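Local coordinates for protein 6-O-methylguanine DNA methyltransferase (Enterococcus faecalis, PDB 2B6C) that probably takes part in the repair of alkylated DNA, as a member of the AlkD-like family, although its activity remains unproven, at residues A21-Q26 with A102-V107; F27-I32 with T67-Q72; E47-P52 with L80-R85; V74-A79 with D108-F113. All coordinates share one frame; numbering follows the deposited sequence.

Interaction 1. Residues A21-Q26 with A102-V107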
# COMPACT_ATOMS: atom_id res chain seq x y z
N ALA B 21 -9.78 23.44 -23.13
CA ALA B 21 -11.07 23.52 -23.84
C ALA B 21 -12.05 22.48 -23.31
O ALA B 21 -13.25 22.75 -23.12
CB ALA B 21 -10.84 23.36 -25.38
N TYR B 22 -11.53 21.30 -23.02
CA TYR B 22 -12.30 20.19 -22.53
C TYR B 22 -12.94 20.46 -21.15
O TYR B 22 -14.05 19.97 -20.84
CB TYR B 22 -11.38 18.98 -22.54
CG TYR B 22 -12.00 17.72 -22.05
CD1 TYR B 22 -11.58 17.15 -20.84
CD2 TYR B 22 -13.00 17.07 -22.80
CE1 TYR B 22 -12.13 15.96 -20.39
CE2 TYR B 22 -13.58 15.88 -22.36
CZ TYR B 22 -13.12 15.33 -21.15
OH TYR B 22 -13.67 14.16 -20.68
N MSE B 23 -12.24 21.26 -20.33
CA MSE B 23 -12.78 21.73 -19.04
C MSE B 23 -13.41 23.07 -19.17
O MSE B 23 -13.56 23.76 -18.16
CB MSE B 23 -11.68 21.80 -17.97
CG MSE B 23 -10.97 20.52 -17.81
SE MSE B 23 -12.19 19.00 -17.35
CE MSE B 23 -10.86 17.64 -17.30
N LYS B 24 -13.82 23.44 -20.39
CA LYS B 24 -14.55 24.69 -20.66
C LYS B 24 -13.77 25.97 -20.30
O LYS B 24 -14.37 26.95 -19.82
CB LYS B 24 -15.95 24.72 -20.01
CG LYS B 24 -16.83 23.48 -20.22
CD LYS B 24 -17.98 23.78 -21.15
CE LYS B 24 -19.01 22.68 -21.06
NZ LYS B 24 -20.42 23.14 -21.18
N HIS B 25 -12.45 25.96 -20.54
CA HIS B 25 -11.61 27.17 -20.48
C HIS B 25 -11.63 27.89 -19.15
O HIS B 25 -11.52 29.11 -19.11
CB HIS B 25 -12.02 28.20 -21.56
CG HIS B 25 -11.94 27.67 -22.94
ND1 HIS B 25 -10.73 27.48 -23.60
CD2 HIS B 25 -12.91 27.27 -23.80
CE1 HIS B 25 -10.97 27.00 -24.80
NE2 HIS B 25 -12.28 26.87 -24.95
N GLN B 26 -11.75 27.16 -18.06
CA GLN B 26 -11.79 27.83 -16.77
C GLN B 26 -10.56 27.53 -15.90
O GLN B 26 -10.47 28.04 -14.82
CB GLN B 26 -13.07 27.46 -16.03
CG GLN B 26 -13.19 25.99 -15.73
CD GLN B 26 -14.57 25.66 -15.25
OE1 GLN B 26 -15.09 26.28 -14.30
NE2 GLN B 26 -15.19 24.68 -15.88
N ALA B 102 -12.92 23.82 -8.00
CA ALA B 102 -13.78 22.67 -8.18
C ALA B 102 -14.36 22.56 -9.57
O ALA B 102 -14.93 23.54 -10.12
CB ALA B 102 -14.92 22.69 -7.16
N TRP B 103 -14.25 21.35 -10.12
CA TRP B 103 -14.93 20.97 -11.35
C TRP B 103 -14.98 19.45 -11.27
O TRP B 103 -14.42 18.89 -10.34
CB TRP B 103 -14.14 21.46 -12.58
CG TRP B 103 -14.88 21.38 -13.89
CD1 TRP B 103 -14.50 20.68 -15.00
CD2 TRP B 103 -16.11 22.05 -14.24
NE1 TRP B 103 -15.42 20.87 -16.02
CE2 TRP B 103 -16.40 21.73 -15.58
CE3 TRP B 103 -16.97 22.92 -13.54
CZ2 TRP B 103 -17.53 22.21 -16.24
CZ3 TRP B 103 -18.10 23.42 -14.22
CH2 TRP B 103 -18.36 23.05 -15.55
N TRP B 104 -15.60 18.75 -12.22
CA TRP B 104 -15.80 17.30 -12.01
C TRP B 104 -14.46 16.55 -11.92
O TRP B 104 -14.35 15.51 -11.28
CB TRP B 104 -16.72 16.71 -13.09
CG TRP B 104 -16.13 16.80 -14.49
CD1 TRP B 104 -16.42 17.75 -15.45
CD2 TRP B 104 -15.17 15.92 -15.08
NE1 TRP B 104 -15.68 17.51 -16.59
CE2 TRP B 104 -14.91 16.40 -16.40
CE3 TRP B 104 -14.51 14.74 -14.64
CZ2 TRP B 104 -14.02 15.76 -17.26
CZ3 TRP B 104 -13.60 14.13 -15.50
CH2 TRP B 104 -13.37 14.63 -16.80
N ASP B 105 -13.42 17.08 -12.57
CA ASP B 105 -12.13 16.42 -12.63
C ASP B 105 -11.45 16.36 -11.24
O ASP B 105 -10.98 15.28 -10.83
CB ASP B 105 -11.24 17.03 -13.73
CG ASP B 105 -10.94 18.52 -13.53
OD1 ASP B 105 -11.77 19.24 -12.95
OD2 ASP B 105 -9.86 18.99 -13.97
N SER B 106 -11.39 17.49 -10.54
CA SER B 106 -10.82 17.49 -9.17
C SER B 106 -11.73 16.88 -8.11
O SER B 106 -11.26 16.20 -7.22
CB SER B 106 -10.41 18.90 -8.72
OG SER B 106 -11.55 19.73 -8.52
N VAL B 107 -13.03 17.14 -8.19
CA VAL B 107 -13.99 16.64 -7.21
C VAL B 107 -14.09 15.09 -7.25
O VAL B 107 -14.15 14.45 -6.18
CB VAL B 107 -15.40 17.31 -7.40
CG1 VAL B 107 -16.46 16.65 -6.50
CG2 VAL B 107 -15.31 18.81 -7.10
O HOH W 1 -15.62 19.62 -18.73

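Interaction 2. Residues F27-I32 with T67-Q72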
# COMPACT_ATOMS: atom_id res chain seq x y z
N PHE B 27 -9.65 26.69 -16.40
CA PHE B 27 -8.39 26.41 -15.74
C PHE B 27 -7.29 26.69 -16.70
O PHE B 27 -7.47 26.55 -17.92
CB PHE B 27 -8.29 24.94 -15.30
CG PHE B 27 -9.37 24.52 -14.34
CD1 PHE B 27 -10.42 23.72 -14.78
CD2 PHE B 27 -9.33 24.93 -13.00
CE1 PHE B 27 -11.46 23.33 -13.90
CE2 PHE B 27 -10.36 24.57 -12.11
CZ PHE B 27 -11.45 23.78 -12.57
N VAL B 28 -6.12 27.03 -16.16
CA VAL B 28 -4.89 27.08 -16.93
C VAL B 28 -4.26 25.66 -16.89
O VAL B 28 -4.17 25.04 -15.81
CB VAL B 28 -3.93 28.21 -16.40
CG1 VAL B 28 -2.61 28.32 -17.23
CG2 VAL B 28 -4.65 29.55 -16.42
N PHE B 29 -3.86 25.14 -18.05
CA PHE B 29 -3.16 23.86 -18.11
C PHE B 29 -1.71 24.01 -18.52
O PHE B 29 -1.35 24.96 -19.27
CB PHE B 29 -3.86 22.90 -19.10
CG PHE B 29 -5.03 22.17 -18.50
CD1 PHE B 29 -6.28 22.78 -18.41
CD2 PHE B 29 -4.88 20.88 -17.97
CE1 PHE B 29 -7.40 22.09 -17.80
CE2 PHE B 29 -5.96 20.19 -17.39
CZ PHE B 29 -7.22 20.80 -17.33
N ALA B 30 -0.87 23.08 -18.08
CA ALA B 30 0.50 23.04 -18.57
C ALA B 30 0.51 22.27 -19.90
O ALA B 30 1.33 22.54 -20.75
CB ALA B 30 1.44 22.38 -17.55
N GLY B 31 -0.41 21.33 -20.06
CA GLY B 31 -0.46 20.49 -21.24
C GLY B 31 0.21 19.15 -21.04
O GLY B 31 0.91 18.67 -21.93
N ILE B 32 -0.03 18.54 -19.88
CA ILE B 32 0.53 17.24 -19.52
C ILE B 32 -0.57 16.21 -19.30
O ILE B 32 -1.16 16.17 -18.22
CB ILE B 32 1.34 17.31 -18.19
CG1 ILE B 32 2.26 18.53 -18.15
CG2 ILE B 32 2.14 15.99 -17.98
CD1 ILE B 32 3.40 18.50 -19.16
N THR B 67 -0.66 27.30 -10.24
CA THR B 67 -1.57 27.79 -11.25
C THR B 67 -2.17 26.73 -12.13
O THR B 67 -3.38 26.68 -12.31
CB THR B 67 -0.86 28.85 -12.13
OG1 THR B 67 -0.63 29.99 -11.31
CG2 THR B 67 -1.75 29.26 -13.33
N GLU B 68 -1.30 25.90 -12.70
CA GLU B 68 -1.73 24.94 -13.68
C GLU B 68 -2.50 23.80 -13.03
O GLU B 68 -2.15 23.33 -11.92
CB GLU B 68 -0.53 24.44 -14.47
CG GLU B 68 0.22 25.56 -15.13
CD GLU B 68 1.25 26.33 -14.24
OE1 GLU B 68 1.36 26.22 -12.98
OE2 GLU B 68 1.95 27.13 -14.86
N ARG B 69 -3.53 23.36 -13.73
CA ARG B 69 -4.47 22.35 -13.26
C ARG B 69 -3.76 21.01 -12.88
O ARG B 69 -4.11 20.38 -11.92
CB ARG B 69 -5.51 22.13 -14.36
CG ARG B 69 -6.74 21.33 -13.96
CD ARG B 69 -7.24 21.70 -12.57
NE ARG B 69 -8.61 21.23 -12.32
CZ ARG B 69 -9.30 21.48 -11.22
NH1 ARG B 69 -8.74 22.20 -10.25
NH2 ARG B 69 -10.55 21.02 -11.08
N GLU B 70 -2.75 20.61 -13.65
CA GLU B 70 -2.06 19.33 -13.37
C GLU B 70 -1.41 19.28 -11.96
O GLU B 70 -1.24 18.21 -11.39
CB GLU B 70 -1.06 19.03 -14.49
CG GLU B 70 -1.71 18.90 -15.87
CD GLU B 70 -1.61 20.17 -16.70
OE1 GLU B 70 -1.66 21.29 -16.15
OE2 GLU B 70 -1.47 20.05 -17.93
N TYR B 71 -1.09 20.44 -11.40
CA TYR B 71 -0.60 20.52 -10.03
C TYR B 71 -1.65 20.19 -8.98
O TYR B 71 -1.31 19.68 -7.92
CB TYR B 71 0.03 21.87 -9.75
CG TYR B 71 1.29 22.08 -10.58
CD1 TYR B 71 2.43 21.26 -10.39
CD2 TYR B 71 1.35 23.08 -11.54
CE1 TYR B 71 3.59 21.47 -11.13
CE2 TYR B 71 2.50 23.28 -12.31
CZ TYR B 71 3.61 22.47 -12.09
OH TYR B 71 4.73 22.69 -12.87
N GLN B 72 -2.93 20.47 -9.28
CA GLN B 72 -4.02 20.00 -8.37
C GLN B 72 -4.11 18.50 -8.44
O GLN B 72 -4.35 17.84 -7.42
CB GLN B 72 -5.40 20.62 -8.66
CG GLN B 72 -5.57 22.06 -8.23
CD GLN B 72 -5.07 23.04 -9.25
OE1 GLN B 72 -3.96 23.59 -9.11
NE2 GLN B 72 -5.88 23.30 -10.26
O HOH W 2 -6.13 27.09 -13.33

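Interaction 3. Residues E47-P52 with L80-R85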
# COMPACT_ATOMS: atom_id res chain seq x y z
N GLU B 47 8.80 9.46 -2.79
CA GLU B 47 9.48 10.06 -1.64
C GLU B 47 8.50 10.69 -0.64
O GLU B 47 8.84 10.85 0.52
CB GLU B 47 10.62 11.02 -2.05
CG GLU B 47 10.34 12.51 -1.94
CD GLU B 47 11.61 13.36 -1.84
OE1 GLU B 47 12.70 12.83 -2.18
OE2 GLU B 47 11.53 14.55 -1.44
N SER B 48 7.29 11.00 -1.10
CA SER B 48 6.28 11.63 -0.25
C SER B 48 5.91 10.77 0.97
O SER B 48 5.61 11.30 2.02
CB SER B 48 5.04 11.97 -1.06
OG SER B 48 4.27 10.79 -1.30
N HIS B 49 5.93 9.44 0.81
CA HIS B 49 5.71 8.50 1.95
C HIS B 49 6.69 8.68 3.10
O HIS B 49 6.38 8.32 4.25
CB HIS B 49 5.81 7.05 1.48
CG HIS B 49 4.86 6.72 0.38
ND1 HIS B 49 5.27 6.51 -0.92
CD2 HIS B 49 3.52 6.57 0.37
CE1 HIS B 49 4.23 6.26 -1.68
NE2 HIS B 49 3.15 6.30 -0.92
N THR B 50 7.85 9.26 2.79
CA THR B 50 8.92 9.41 3.78
C THR B 50 8.86 10.77 4.52
O THR B 50 9.55 10.98 5.51
CB THR B 50 10.37 9.19 3.16
OG1 THR B 50 10.79 10.35 2.44
CG2 THR B 50 10.42 7.97 2.23
N TRP B 51 8.06 11.70 4.00
CA TRP B 51 7.98 13.04 4.57
C TRP B 51 7.27 13.02 5.92
O TRP B 51 6.30 12.28 6.09
CB TRP B 51 7.25 14.04 3.65
CG TRP B 51 7.87 14.24 2.29
CD1 TRP B 51 9.18 14.01 1.90
CD2 TRP B 51 7.20 14.76 1.14
NE1 TRP B 51 9.34 14.32 0.56
CE2 TRP B 51 8.15 14.79 0.08
CE3 TRP B 51 5.89 15.16 0.89
CZ2 TRP B 51 7.81 15.21 -1.21
CZ3 TRP B 51 5.56 15.59 -0.38
CH2 TRP B 51 6.51 15.60 -1.42
N PRO B 52 7.75 13.86 6.86
CA PRO B 52 6.99 14.10 8.08
C PRO B 52 5.59 14.56 7.69
O PRO B 52 5.40 15.15 6.60
CB PRO B 52 7.78 15.20 8.79
CG PRO B 52 9.23 15.03 8.23
CD PRO B 52 9.01 14.64 6.80
N LEU B 80 -3.85 10.70 -2.16
CA LEU B 80 -4.23 9.33 -2.49
C LEU B 80 -3.14 8.29 -2.17
O LEU B 80 -3.42 7.23 -1.63
CB LEU B 80 -4.55 9.24 -3.98
CG LEU B 80 -6.00 9.35 -4.37
CD1 LEU B 80 -6.02 9.79 -5.83
CD2 LEU B 80 -6.62 7.94 -4.17
N GLN B 81 -1.90 8.60 -2.53
CA GLN B 81 -0.75 7.71 -2.26
C GLN B 81 -0.45 7.51 -0.78
O GLN B 81 0.12 6.50 -0.40
CB GLN B 81 0.51 8.24 -2.96
CG GLN B 81 0.50 8.10 -4.49
CD GLN B 81 -0.14 6.81 -5.02
OE1 GLN B 81 -1.32 6.80 -5.41
NE2 GLN B 81 0.63 5.74 -5.06
N ASN B 82 -0.79 8.49 0.05
CA ASN B 82 -0.50 8.46 1.47
C ASN B 82 -1.77 8.26 2.30
O ASN B 82 -1.80 8.58 3.49
CB ASN B 82 0.23 9.75 1.88
CG ASN B 82 1.62 9.84 1.28
OD1 ASN B 82 2.58 9.31 1.84
ND2 ASN B 82 1.74 10.48 0.11
N VAL B 83 -2.81 7.72 1.67
CA VAL B 83 -4.14 7.60 2.27
C VAL B 83 -4.12 6.92 3.66
O VAL B 83 -4.79 7.39 4.59
CB VAL B 83 -5.14 6.89 1.26
CG1 VAL B 83 -4.69 5.43 0.92
CG2 VAL B 83 -6.59 6.97 1.71
N GLN B 84 -3.32 5.87 3.81
CA GLN B 84 -3.13 5.14 5.06
C GLN B 84 -2.55 5.96 6.21
O GLN B 84 -2.79 5.61 7.37
CB GLN B 84 -2.26 3.91 4.84
CG GLN B 84 -2.93 2.89 4.00
CD GLN B 84 -2.23 1.56 4.06
OE1 GLN B 84 -1.25 1.32 3.35
NE2 GLN B 84 -2.76 0.67 4.89
N ARG B 85 -1.81 7.01 5.88
CA ARG B 85 -1.15 7.88 6.86
C ARG B 85 -2.07 8.87 7.57
O ARG B 85 -1.69 9.44 8.61
CB ARG B 85 0.00 8.65 6.19
CG ARG B 85 1.13 7.74 5.64
CD ARG B 85 2.28 8.60 5.08
NE ARG B 85 2.82 9.45 6.14
CZ ARG B 85 3.67 10.45 5.98
NH1 ARG B 85 4.14 10.79 4.78
NH2 ARG B 85 4.06 11.13 7.05

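Interaction 4. Residues V74-A79 with D108-F113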
# COMPACT_ATOMS: atom_id res chain seq x y z
N VAL B 74 -1.58 16.50 -9.11
CA VAL B 74 -0.44 16.12 -8.30
C VAL B 74 -0.75 16.17 -6.81
O VAL B 74 -0.51 15.19 -6.11
CB VAL B 74 0.87 16.93 -8.62
CG1 VAL B 74 1.97 16.59 -7.59
CG2 VAL B 74 1.32 16.63 -10.03
N ALA B 75 -1.32 17.27 -6.33
CA ALA B 75 -1.76 17.36 -4.94
C ALA B 75 -2.66 16.18 -4.48
O ALA B 75 -2.45 15.60 -3.41
CB ALA B 75 -2.46 18.70 -4.65
N ILE B 76 -3.67 15.86 -5.28
CA ILE B 76 -4.63 14.80 -4.90
C ILE B 76 -3.95 13.42 -4.96
O ILE B 76 -4.24 12.55 -4.12
CB ILE B 76 -5.93 14.85 -5.76
CG1 ILE B 76 -6.56 16.24 -5.63
CG2 ILE B 76 -6.91 13.75 -5.27
CD1 ILE B 76 -7.73 16.60 -6.60
N ASP B 77 -3.02 13.24 -5.90
CA ASP B 77 -2.21 12.00 -5.95
C ASP B 77 -1.35 11.87 -4.69
O ASP B 77 -1.17 10.78 -4.19
CB ASP B 77 -1.30 11.94 -7.21
CG ASP B 77 -2.03 11.46 -8.45
OD1 ASP B 77 -3.18 10.93 -8.34
OD2 ASP B 77 -1.46 11.62 -9.55
N LEU B 78 -0.82 12.97 -4.18
CA LEU B 78 -0.05 12.93 -2.93
C LEU B 78 -0.90 12.42 -1.76
O LEU B 78 -0.43 11.61 -0.93
CB LEU B 78 0.55 14.29 -2.57
CG LEU B 78 1.74 14.70 -3.44
CD1 LEU B 78 2.04 16.19 -3.26
CD2 LEU B 78 2.98 13.89 -3.07
N ALA B 79 -2.13 12.89 -1.71
CA ALA B 79 -3.08 12.49 -0.71
C ALA B 79 -3.49 11.04 -0.93
O ALA B 79 -3.48 10.23 -0.00
CB ALA B 79 -4.31 13.44 -0.73
N ASP B 108 -14.10 14.52 -8.45
CA ASP B 108 -14.12 13.07 -8.61
C ASP B 108 -12.79 12.48 -8.16
O ASP B 108 -12.77 11.40 -7.60
CB ASP B 108 -14.42 12.65 -10.07
CG ASP B 108 -15.86 12.96 -10.50
OD1 ASP B 108 -16.71 13.29 -9.64
OD2 ASP B 108 -16.16 12.87 -11.72
N ALA B 109 -11.67 13.17 -8.42
CA ALA B 109 -10.38 12.74 -7.81
C ALA B 109 -10.42 12.80 -6.27
O ALA B 109 -9.99 11.86 -5.61
CB ALA B 109 -9.19 13.53 -8.37
N TRP B 110 -10.94 13.90 -5.69
CA TRP B 110 -11.14 13.95 -4.22
C TRP B 110 -12.07 12.84 -3.71
O TRP B 110 -11.83 12.25 -2.66
CB TRP B 110 -11.69 15.29 -3.72
CG TRP B 110 -10.65 16.38 -3.66
CD1 TRP B 110 -10.66 17.58 -4.34
CD2 TRP B 110 -9.45 16.37 -2.87
NE1 TRP B 110 -9.54 18.31 -4.02
CE2 TRP B 110 -8.79 17.60 -3.12
CE3 TRP B 110 -8.89 15.45 -1.96
CZ2 TRP B 110 -7.55 17.92 -2.52
CZ3 TRP B 110 -7.66 15.78 -1.34
CH2 TRP B 110 -7.01 17.02 -1.63
N ARG B 111 -13.14 12.56 -4.47
CA ARG B 111 -14.10 11.54 -4.08
C ARG B 111 -13.40 10.18 -3.96
O ARG B 111 -13.65 9.42 -2.99
CB ARG B 111 -15.28 11.47 -5.07
CG ARG B 111 -16.25 10.28 -4.77
CD ARG B 111 -15.87 9.05 -5.60
NE ARG B 111 -16.11 9.33 -7.02
CZ ARG B 111 -15.62 8.62 -8.02
NH1 ARG B 111 -14.87 7.56 -7.76
NH2 ARG B 111 -15.91 8.95 -9.27
N LYS B 112 -12.54 9.88 -4.92
CA LYS B 112 -11.68 8.69 -4.89
C LYS B 112 -10.81 8.63 -3.66
O LYS B 112 -10.68 7.58 -3.08
CB LYS B 112 -10.83 8.57 -6.16
CG LYS B 112 -11.62 8.13 -7.32
CD LYS B 112 -10.85 8.24 -8.66
CE LYS B 112 -11.80 8.59 -9.82
NZ LYS B 112 -11.27 8.18 -11.16
N PHE B 113 -10.21 9.76 -3.27
CA PHE B 113 -9.49 9.82 -2.00
C PHE B 113 -10.37 9.46 -0.78
O PHE B 113 -9.97 8.61 0.04
CB PHE B 113 -8.82 11.18 -1.81
CG PHE B 113 -8.25 11.37 -0.44
CD1 PHE B 113 -7.06 10.72 -0.07
CD2 PHE B 113 -8.90 12.18 0.48
CE1 PHE B 113 -6.52 10.91 1.21
CE2 PHE B 113 -8.40 12.37 1.74
CZ PHE B 113 -7.18 11.74 2.11

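Interaction 1. Residues A21-Q26 with A102-V107
The Schellman motif that closes helix 13-22 faces the start of helix 104-120, so that Tyr22, Met23 and Gln26 meet two consecutive tryptophans, Trp103 and Trp104. Lys24, at positive phi, is the C-prime residue, and Trp103 holds the N-cap position of the second helix. Met23 is a selenomethionine, and its chain folds back at chi2 (-57°), which places the selenium between the indoles. Met23 SE lies 3.7 Å from Trp103 CD1, at the ring edge and near its plane. Toward Trp104 the approach is oblique, with SE 4.4 Å from the centroid of the five-membered ring, so both are Met-aromatic contacts. The terminal CE of Met23 reaches on to Asp105 CB, 3.6 Å away. Tyr22 crosses Trp104 at about a right angle, its CE1 at the indole edge, 3.7 Å from Trp104 CZ2. Over the centre of the Trp103 indole, on one face, sits Gln26 NE2, 3.2 Å from CE2, with the amide inclined by 59° to the ring. Rotation of that amide is fixed by a bond from Gln26 NE2 to Met23 O (2.9 Å, 164°). No direct hydrogen bond joins the two segments; instead one water donates to Tyr22 O (2.7 Å) and accepts from NE1 of both tryptophans, tying the helix end to the pair of indoles. The Asp105 carboxylate is engaged by Tyr73 OH and by a salt bridge to Arg69, both of helix 69-81. Met23 also touches Tyr73, while Trp104 rests on Arg142, so the junction of helices 13-22 and 104-120 is flanked by helices 69-81 and 138-146.

Interaction 2. Residues F27-I32 with T67-Q72
Val28 O accepts from Arg69 N (2.7 Å, nearly in line with the carbonyl) where the 27-32 loop passes the start of helix 69-81, the touching parts running 46° apart. A water adds a second link, accepting from Val28 N and donating to Thr67 O. Glu70 then grips three successive amides. Its OE1 takes Ala30 N at 2.7 Å through the syn lone pair, in an almost straight bond. Its OE2 is shared, taking Gly31 N at 2.7 Å on the syn side and Ile32 N at 2.9 Å on the anti side, both somewhat out of the carboxylate plane. Three donors on a buried carboxylate probably stabilise its charged form. Arg69 touches two phenylalanines with different parts of its chain. Its guanidinium lies flat on Phe27, planes 13° apart and centres 3.6 Å apart, a cation-pi stack. Nearer the backbone, Arg69 CB stands over the face of Phe29, 3.6 Å from the ring centroid; CG anti to the backbone N (chi1 -168°) and a bend at chi2 carry the chain from one ring to the other. Beyond the stack the guanidinium is held by Lys101 O and Asp105. Phe29 packs on Ala16 and Met19 of helix 13-22, while Ile32 and Glu70 touch Arg37 of helix 34-48.

Interaction 3. Residues E47-P52 with L80-R85
Arg85 leaves its backbone with CG opposite the carbonyl carbon (chi1 -63°), runs straight through chi2 and turns at chi3 (60°), which delivers the guanidinium to Trp51 O. That carbonyl ends a type I beta turn, Ser48 to Trp51, within the connection between helices 34-48 and 53-65 of a helical fold that is probably HEAT-like, as in AlkD relatives. Arg85 NH2 donates at 2.7 Å to Trp51 O, nearly in line with the carbonyl, and NH1 adds a weak bond to the same oxygen. The carbonyl oxygen of His49 lies over one face of the guanidinium. Asn82 ND2 gives a straight bond to Ser48 OG (2.9 Å, 175°), the hydroxyl lying in the amide plane. Ser48 OG is also tied to Leu45 O and Asn82 ND2 to Leu78 O, so the pair links the C-terminal ends of helices 34-48 and 69-81. Leu56 of helix 53-65 packs against both Asn82 and Arg85. In the second subunit, Gln84 touches His49 and Arg85 meets its own counterpart, which places this contact at the dimer interface. A more bent bond runs from His49 NE2 to Gln81 O (3.1 Å), the nitrogen well above the carbonyl plane.

Interaction 4. Residues V74-A79 with D108-F113
One face of the Trp110 indole carries Ile76, whose CD1 stands 3.7 Å from the centroid of the five-membered ring, only 15° off its normal, a CH-pi contact. Ile76 CG1 lies over the same system toward the six-membered part, 3.6 Å from Trp110 CE2. At the edge, NE1 of Trp110 is satisfied by Tyr64 OH. Tyr97 meets the indole with planes at about 15°. Phe113 takes the methyl of Ala79 over one face, CB 4.2 Å from the ring centroid, while Phe94 packs against it edge-to-face. The carbonyl side of Ala79 also presses on this ring, O to Phe113 CE1 3.3 Å. Ile76 uses both branches across the interface: CD1 reaches Ala109 CB at 3.8 Å, and CG2 rests against Ala109 O. No hydrogen bond crosses between the segments; van der Waals and CH-pi contacts join them. With local axes 9.7 Å apart and N-to-C directions differing by only 7°, segments 74-79 and 108-113 of helices 69-81 and 104-120 run side by side and nearly parallel, the arrangement of like-directed neighbouring helices in one layer of an alpha solenoid, consistent with the HEAT-like repeats of AlkD relatives.

Helix 69-81 takes part in interactions 2, 4 and 3, in that order from its start to just past its end, and helix 104-120 joins interactions 1 and 4. Interactions 1 and 2 meet directly through a salt bridge, Asp105 OD1 to Arg69 NH2 at 2.9 Å, and Trp103 CB lies 3.5 Å from Phe27 CE1. Segments 102-107 and 108-113 are consecutive on the chain, and Ser106 O lies 3.6 Å from Ile76 CD1, joining interactions 1 and 4. Interactions 3 and 4 pack through Ser48 CB and Leu78 CD2, 3.5 Å apart. Interactions 1 and 3 are the most distant, their centres about 26 Å apart. Glycerol, probably from crystallisation, lies near interactions 1, 2 and 3.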